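Tyrosyl-tRNA synthetase (Aeropyrum pernix, PDB 2CYA) probably catalyses the attachment of tyrosine to tRNA(Tyr), first activating the amino acid with ATP and then transferring it to the acceptor end of the tRNA. Local coordinates at residues V18-V21 with T22-E25; S308-E311 with L312-Y316; P340-G343 with A344-D348. All blocks are in the same frame, centred on the assembly; numbering follows the deposited sequence.

Contact 1: residues V18-V21 with T22-E25; sequences VEIV and TEEE. With SO4 (sulfate ion), chain B.
Val21 and Thr22 meet through a cis peptide bond at the strand-to-helix turn between strand 19-21 and helix 23-32, and Thr22 serves as the N-cap. The cis link brings the two CA atoms, Val21 CA and Thr22 CA, to within 2.9 Å and turns the chain sharply. Just before it, Ile20 O receives a CA-H...O contact from Thr22 CA at 3.3 Å. Threonine suits the cap because its hydroxyl is a short, rigidly placed acceptor: with OG1 lodged between the backbone N and the carbonyl carbon (chi1 62°), it takes a hydrogen bond from Glu25 N at 3.2 Å. The two preceding N-H groups of the first turn grip a sulfate, probably from the crystallisation liquor. Glu23 N reaches SO4 O3 at 2.8 Å in an almost straight bond (175°), and Glu24 N reaches SO4 O4 at 3.1 Å. The partial positive charge of a helix start would favour such an anion. Branched Ile20 lays CG2 against the backbone of Thr22, 3.7 Å from Thr22 C, while its CB meets the CG of Glu23. A water joins the two segments by accepting from Ile20 N and donating to Glu23 OE2, both at 3.0 Å. Glu25 directs its carboxylate to a salt bridge with Arg195 of helix 188-198, on which the side chains of Val21 and Thr22 also rest. Ile20 packs on Val207 and Ile209 of the antiparallel neighbour 207-211 and on Ala14 of helix 5-14, whereas Val18 and Glu19 both face His210 in a classic beta bulge of this edge strand.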
loop_
_atom_site.group_PDB
_atom_site.type_symbol
_atom_site.label_atom_id
_atom_site.label_comp_id
_atom_site.label_asym_id
_atom_site.label_seq_id
_atom_site.Cartn_x
_atom_site.Cartn_y
_atom_site.Cartn_z
ATOM N N VAL A 18 -28.685 2.551 -11.584
ATOM C CA VAL A 18 -28.403 1.743 -12.765
ATOM C C VAL A 18 -28.440 0.261 -12.369
ATOM O O VAL A 18 -28.860 -0.596 -13.144
ATOM C CB VAL A 18 -26.996 2.053 -13.333
ATOM C CG1 VAL A 18 -26.651 1.074 -14.451
ATOM C CG2 VAL A 18 -26.943 3.472 -13.845
ATOM N N GLU A 19 -27.990 -0.038 -11.158
ATOM C CA GLU A 19 -27.979 -1.413 -10.695
ATOM C C GLU A 19 -27.779 -1.470 -9.195
ATOM O O GLU A 19 -27.288 -0.523 -8.577
ATOM C CB GLU A 19 -26.847 -2.202 -11.373
ATOM C CG GLU A 19 -25.440 -1.916 -10.794
ATOM C CD GLU A 19 -24.328 -2.725 -11.461
ATOM O OE1 GLU A 19 -24.651 -3.663 -12.214
ATOM O OE2 GLU A 19 -23.128 -2.435 -11.233
ATOM N N ILE A 20 -28.174 -2.596 -8.620
ATOM C CA ILE A 20 -28.003 -2.866 -7.205
ATOM C C ILE A 20 -27.504 -4.312 -7.192
ATOM O O ILE A 20 -28.181 -5.205 -7.702
ATOM C CB ILE A 20 -29.327 -2.762 -6.423
ATOM C CG1 ILE A 20 -29.754 -1.296 -6.311
ATOM C CG2 ILE A 20 -29.165 -3.361 -5.014
ATOM C CD1 ILE A 20 -31.112 -1.111 -5.663
ATOM N N VAL A 21 -26.302 -4.529 -6.659
ATOM C CA VAL A 21 -25.716 -5.866 -6.584
ATOM C C VAL A 21 -25.653 -6.328 -5.121
ATOM O O VAL A 21 -24.692 -5.984 -4.427
ATOM C CB VAL A 21 -24.265 -5.877 -7.141
ATOM C CG1 VAL A 21 -23.744 -7.315 -7.222
ATOM C CG2 VAL A 21 -24.217 -5.221 -8.516
ATOM N N THR A 22 -26.647 -7.090 -4.635
ATOM C CA THR A 22 -27.824 -7.533 -5.399
ATOM C C THR A 22 -29.068 -7.065 -4.654
ATOM O O THR A 22 -29.009 -6.784 -3.452
ATOM C CB THR A 22 -27.935 -9.081 -5.473
ATOM O OG1 THR A 22 -28.092 -9.596 -4.147
ATOM C CG2 THR A 22 -26.705 -9.693 -6.109
ATOM N N GLU A 23 -30.200 -7.023 -5.351
ATOM C CA GLU A 23 -31.455 -6.570 -4.749
ATOM C C GLU A 23 -31.921 -7.485 -3.626
ATOM O O GLU A 23 -32.387 -7.024 -2.581
ATOM C CB GLU A 23 -32.560 -6.454 -5.824
ATOM C CG GLU A 23 -32.101 -5.747 -7.111
ATOM C CD GLU A 23 -33.257 -5.316 -8.031
ATOM O OE1 GLU A 23 -34.327 -5.965 -8.021
ATOM O OE2 GLU A 23 -33.077 -4.331 -8.786
ATOM N N GLU A 24 -31.786 -8.786 -3.817
ATOM C CA GLU A 24 -32.226 -9.692 -2.767
ATOM C C GLU A 24 -31.395 -9.457 -1.521
ATOM O O GLU A 24 -31.921 -9.469 -0.405
ATOM C CB GLU A 24 -32.130 -11.152 -3.211
ATOM C CG GLU A 24 -32.758 -12.101 -2.198
ATOM C CD GLU A 24 -34.146 -11.640 -1.715
ATOM O OE1 GLU A 24 -35.090 -11.547 -2.547
ATOM O OE2 GLU A 24 -34.287 -11.371 -0.495
ATOM N N GLU A 25 -30.097 -9.233 -1.698
ATOM C CA GLU A 25 -29.256 -8.969 -0.539
ATOM C C GLU A 25 -29.734 -7.703 0.183
ATOM O O GLU A 25 -29.853 -7.708 1.404
ATOM C CB GLU A 25 -27.799 -8.798 -0.955
ATOM C CG GLU A 25 -27.079 -10.093 -1.336
ATOM C CD GLU A 25 -25.726 -9.797 -1.951
ATOM O OE1 GLU A 25 -25.219 -8.683 -1.724
ATOM O OE2 GLU A 25 -25.172 -10.656 -2.655
HETATM S S SO4 B . -30.718 -9.298 -7.863
HETATM O O1 SO4 B . -31.929 -9.394 -8.794
HETATM O O2 SO4 B . -29.666 -10.260 -8.417
HETATM O O3 SO4 B . -30.192 -7.983 -7.995
HETATM O O4 SO4 B . -31.144 -9.879 -6.631
HETATM O O HOH W 1 -30.362 -4.128 -9.996
#

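Contact 2: residues S308-E311 with L312-Y316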
loop_
_atom_site.group_PDB
_atom_site.type_symbol
_atom_site.label_atom_id
_atom_site.label_comp_id
_atom_site.label_asym_id
_atom_site.label_seq_id
_atom_site.Cartn_x
_atom_site.Cartn_y
_atom_site.Cartn_z
ATOM N N SER A 308 -43.910 13.590 -15.990
ATOM C CA SER A 308 -43.075 12.416 -15.777
ATOM C C SER A 308 -41.998 12.423 -16.844
ATOM O O SER A 308 -42.163 13.052 -17.889
ATOM C CB SER A 308 -43.891 11.124 -15.899
ATOM O OG SER A 308 -43.935 10.660 -17.244
ATOM N N TYR A 309 -40.896 11.731 -16.584
ATOM C CA TYR A 309 -39.820 11.684 -17.551
ATOM C C TYR A 309 -40.194 10.784 -18.711
ATOM O O TYR A 309 -39.913 11.105 -19.866
ATOM C CB TYR A 309 -38.531 11.150 -16.941
ATOM C CG TYR A 309 -37.495 10.863 -18.001
ATOM C CD1 TYR A 309 -36.805 11.899 -18.620
ATOM C CD2 TYR A 309 -37.274 9.565 -18.458
ATOM C CE1 TYR A 309 -35.929 11.657 -19.666
ATOM C CE2 TYR A 309 -36.401 9.309 -19.517
ATOM C CZ TYR A 309 -35.736 10.365 -20.114
ATOM O OH TYR A 309 -34.884 10.136 -21.165
ATOM N N GLU A 310 -40.806 9.645 -18.398
ATOM C CA GLU A 310 -41.192 8.692 -19.431
ATOM C C GLU A 310 -42.095 9.352 -20.468
ATOM O O GLU A 310 -41.981 9.072 -21.661
ATOM C CB GLU A 310 -41.889 7.477 -18.811
ATOM C CG GLU A 310 -41.982 6.289 -19.764
ATOM C CD GLU A 310 -40.632 5.925 -20.396
ATOM O OE1 GLU A 310 -39.679 5.621 -19.638
ATOM O OE2 GLU A 310 -40.522 5.942 -21.647
ATOM N N GLU A 311 -42.988 10.227 -20.016
ATOM C CA GLU A 311 -43.872 10.932 -20.936
ATOM C C GLU A 311 -42.997 11.688 -21.926
ATOM O O GLU A 311 -43.117 11.517 -23.140
ATOM C CB GLU A 311 -44.748 11.933 -20.184
ATOM C CG GLU A 311 -45.903 11.328 -19.417
ATOM C CD GLU A 311 -46.612 12.361 -18.558
ATOM O OE1 GLU A 311 -46.983 13.432 -19.094
ATOM O OE2 GLU A 311 -46.794 12.097 -17.347
ATOM N N LEU A 312 -42.112 12.522 -21.386
ATOM C CA LEU A 312 -41.196 13.318 -22.187
ATOM C C LEU A 312 -40.434 12.460 -23.188
ATOM O O LEU A 312 -40.299 12.837 -24.351
ATOM C CB LEU A 312 -40.203 14.050 -21.269
ATOM C CG LEU A 312 -39.121 14.954 -21.876
ATOM C CD1 LEU A 312 -38.391 15.685 -20.764
ATOM C CD2 LEU A 312 -38.136 14.135 -22.688
ATOM N N GLU A 313 -39.932 11.308 -22.742
ATOM C CA GLU A 313 -39.165 10.436 -23.628
ATOM C C GLU A 313 -39.983 9.880 -24.786
ATOM O O GLU A 313 -39.482 9.763 -25.904
ATOM C CB GLU A 313 -38.534 9.276 -22.861
ATOM C CG GLU A 313 -37.127 9.016 -23.338
ATOM C CD GLU A 313 -36.620 7.645 -22.995
ATOM O OE1 GLU A 313 -37.083 6.674 -23.627
ATOM O OE2 GLU A 313 -35.756 7.540 -22.099
ATOM N N ARG A 314 -41.232 9.516 -24.512
ATOM C CA ARG A 314 -42.104 8.998 -25.562
ATOM C C ARG A 314 -42.285 10.114 -26.588
ATOM O O ARG A 314 -41.925 9.957 -27.756
ATOM C CB ARG A 314 -43.453 8.579 -24.971
ATOM C CG ARG A 314 -43.337 7.432 -23.983
ATOM C CD ARG A 314 -44.694 7.009 -23.453
ATOM N NE ARG A 314 -44.582 5.908 -22.501
ATOM C CZ ARG A 314 -45.619 5.304 -21.925
ATOM N NH1 ARG A 314 -46.859 5.692 -22.202
ATOM N NH2 ARG A 314 -45.416 4.303 -21.074
ATOM N N ASP A 315 -42.819 11.246 -26.138
ATOM C CA ASP A 315 -43.020 12.403 -27.006
ATOM C C ASP A 315 -41.737 12.768 -27.753
ATOM O O ASP A 315 -41.789 13.246 -28.888
ATOM C CB ASP A 315 -43.474 13.606 -26.183
ATOM C CG ASP A 315 -44.977 13.678 -26.035
ATOM O OD1 ASP A 315 -45.600 12.631 -25.760
ATOM O OD2 ASP A 315 -45.534 14.787 -26.182
ATOM N N TYR A 316 -40.586 12.554 -27.119
ATOM C CA TYR A 316 -39.323 12.874 -27.768
ATOM C C TYR A 316 -39.019 11.840 -28.838
ATOM O O TYR A 316 -38.535 12.182 -29.917
ATOM C CB TYR A 316 -38.166 12.906 -26.766
ATOM C CG TYR A 316 -36.875 13.385 -27.394
ATOM C CD1 TYR A 316 -36.698 14.730 -27.713
ATOM C CD2 TYR A 316 -35.852 12.494 -27.710
ATOM C CE1 TYR A 316 -35.543 15.174 -28.327
ATOM C CE2 TYR A 316 -34.683 12.932 -28.330
ATOM C CZ TYR A 316 -34.540 14.275 -28.635
ATOM O OH TYR A 316 -33.398 14.732 -29.261
#
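Tyr309 O accepts from Glu313 N at 2.9 Å, and matching bonds from Arg314 N to Glu310 O and from Asp315 N to Glu311 O make the opening of helix 309-317 regularly alpha-helical. Ser308, the N-cap, closes its first turn: OG, small and close to the backbone, accepts from Glu311 N at 3.0 Å. The same hydroxyl gives a weak hydrogen bond to Glu311 OE2, an oxygen that also bonds to Thr307. From Tyr309, the next residue, OH donates to OE2 of Glu313, one turn further along, at 2.9 Å, using that oxygen's anti lone pair. The carboxylate reaches the ring at its edge, its plane 85° from that of the ring, and OE2 also comes 3.2 Å from Tyr309 CE2. Glu313 gains this position with an extended chain and a chi1 of -139°, well off a staggered value, which brings CG beside the phenol oxygen. With an alanine here, the hydroxyl of Tyr309 would probably lose its acceptor and be set free to turn, and the ring edge would lose its carboxylate neighbour. Arg314 runs its extended chain across Glu310: NE sits 3.8 Å from Glu310 CG, while Glu310 OE2 remains 4.1 Å from Arg314 NE, beyond salt-bridge range. Leu312 belongs to the buried side, packing with Tyr309 against Leu277 of helix 275-284. Chemically, the acidic start of the helix is consistent with a favourable interaction with the helix dipole. Glu310 OE2 and Glu313 OE1, however, lie 4.0 Å apart and would probably repel one another, a cost that the tyrosine bond and the nearby arginine are likely to soften.

Contact 3: residues P340-G343 with A344-D348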
loop_
_atom_site.group_PDB
_atom_site.type_symbol
_atom_site.label_atom_id
_atom_site.label_comp_id
_atom_site.label_asym_id
_atom_site.label_seq_id
_atom_site.Cartn_x
_atom_site.Cartn_y
_atom_site.Cartn_z
ATOM N N PRO A 340 -29.813 28.501 -6.661
ATOM C CA PRO A 340 -29.556 28.494 -5.219
ATOM C C PRO A 340 -28.230 27.848 -4.794
ATOM O O PRO A 340 -27.628 28.270 -3.805
ATOM C CB PRO A 340 -30.785 27.773 -4.644
ATOM C CG PRO A 340 -31.212 26.886 -5.767
ATOM C CD PRO A 340 -31.051 27.774 -6.978
ATOM N N ILE A 341 -27.781 26.823 -5.519
ATOM C CA ILE A 341 -26.510 26.176 -5.193
ATOM C C ILE A 341 -25.370 27.158 -5.451
ATOM O O ILE A 341 -24.452 27.314 -4.629
ATOM C CB ILE A 341 -26.300 24.927 -6.048
ATOM C CG1 ILE A 341 -27.417 23.927 -5.726
ATOM C CG2 ILE A 341 -24.902 24.330 -5.788
ATOM C CD1 ILE A 341 -27.471 22.737 -6.625
ATOM N N ARG A 342 -25.437 27.815 -6.606
ATOM C CA ARG A 342 -24.446 28.801 -6.991
ATOM C C ARG A 342 -24.391 29.911 -5.938
ATOM O O ARG A 342 -23.309 30.374 -5.556
ATOM C CB ARG A 342 -24.819 29.389 -8.349
ATOM C CG ARG A 342 -23.804 30.370 -8.922
ATOM C CD ARG A 342 -24.221 30.756 -10.328
ATOM N NE ARG A 342 -25.571 31.297 -10.318
ATOM C CZ ARG A 342 -26.436 31.218 -11.321
ATOM N NH1 ARG A 342 -26.117 30.609 -12.465
ATOM N NH2 ARG A 342 -27.636 31.739 -11.162
ATOM N N GLY A 343 -25.561 30.325 -5.460
ATOM C CA GLY A 343 -25.625 31.368 -4.451
ATOM C C GLY A 343 -24.952 31.004 -3.136
ATOM O O GLY A 343 -24.193 31.804 -2.579
ATOM N N ALA A 344 -25.224 29.802 -2.635
ATOM C CA ALA A 344 -24.628 29.341 -1.383
ATOM C C ALA A 344 -23.111 29.276 -1.475
ATOM O O ALA A 344 -22.411 29.479 -0.488
ATOM C CB ALA A 344 -25.179 27.967 -1.012
ATOM N N VAL A 345 -22.595 28.981 -2.657
ATOM C CA VAL A 345 -21.155 28.899 -2.845
ATOM C C VAL A 345 -20.516 30.270 -3.053
ATOM O O VAL A 345 -19.595 30.646 -2.327
ATOM C CB VAL A 345 -20.806 28.029 -4.060
ATOM C CG1 VAL A 345 -19.290 28.048 -4.308
ATOM C CG2 VAL A 345 -21.308 26.607 -3.828
ATOM N N LEU A 346 -21.001 31.021 -4.037
ATOM C CA LEU A 346 -20.421 32.324 -4.330
ATOM C C LEU A 346 -20.714 33.365 -3.262
ATOM O O LEU A 346 -19.938 34.295 -3.090
ATOM C CB LEU A 346 -20.902 32.837 -5.696
ATOM C CG LEU A 346 -20.582 31.958 -6.912
ATOM C CD1 LEU A 346 -21.030 32.664 -8.180
ATOM C CD2 LEU A 346 -19.076 31.680 -6.985
ATOM N N GLY A 347 -21.830 33.208 -2.556
ATOM C CA GLY A 347 -22.195 34.155 -1.518
ATOM C C GLY A 347 -21.424 33.993 -0.217
ATOM O O GLY A 347 -21.689 34.697 0.752
ATOM N N ASP A 348 -20.490 33.044 -0.189
ATOM C CA ASP A 348 -19.658 32.799 0.985
ATOM C C ASP A 348 -18.250 33.186 0.560
ATOM O O ASP A 348 -17.597 32.446 -0.168
ATOM C CB ASP A 348 -19.694 31.322 1.363
ATOM C CG ASP A 348 -18.711 30.971 2.480
ATOM O OD1 ASP A 348 -17.529 31.378 2.412
ATOM O OD2 ASP A 348 -19.121 30.269 3.424
#
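Arg342 and Leu346, four residues apart on the last turns of helix 323-346, cross obliquely, and their contact is aliphatic: Arg342 CG touches Leu346 CD1 at 3.7 Å. Arginine suits this place because the methylene base can serve the leucine while the charged end works further away. CG stands anti to the backbone N (chi1 -176°), and a bend at chi3 (56°) then leads the guanidinium away to a salt bridge with Asp254 and a hydrogen bond to Asp252 O. Beneath this pair the backbone bond from Leu346 N to Arg342 O measures 2.8 Å. Leu346 CB and CG both rest close to that oxygen. The same carbonyl takes a second, weak bond from Val345 N, whose main acceptor is Ile341 O at 3.2 Å. Val345 CG2 lies 3.3 Å from Ile341 O, and the compact branched side chain packs among Val101, Val251 and Met351. Ala344 N donates to Pro340 O at 3.1 Å, and the small methyl of this alanine suits its contact with Ala104 of helix 88-104. Pro340 itself lacks an N-H, and the helix is kinked where its N makes no bond to the turn before. The last of the bonds across the two segments runs from Gly347 N to Gly343 O at 2.7 Å. Glycine fits position 347 because a beta carbon there would clash with that carbonyl oxygen. Asp348 then caps the next helix, its OD1 accepting from Met351 N and its OD2 holding Arg100 in a salt bridge. The turn touches two helices and a loop: Ile341 joins Val345 on Val101 of helix 88-104, Leu346 shares the loop residue Val251 with Val345, and Val345 and Leu346 reach Met351 and Leu355, respectively, of helix 349-360.

Overall arrangement
The three contacts follow one another along the chain without nesting or crossing, and each is local, its two segments continuous in the chain, so that none closes a long loop. Contact 1 comes first, where the outermost antiparallel strand of the Rossmann-type sheet gives way to helix 23-32. Far later, contact 2 starts helix 309-317, which packs on helix 275-284 and on the beginning of helix 323-346. Contact 3 ends that same long helix and passes to the C-terminal helix 349-360, meeting helix 88-104 on the way. Contacts 1 and 3 lie on opposite sides of the chain's centre, their centres about 36 Å apart; those of contacts 2 and 3 are about 32 Å apart.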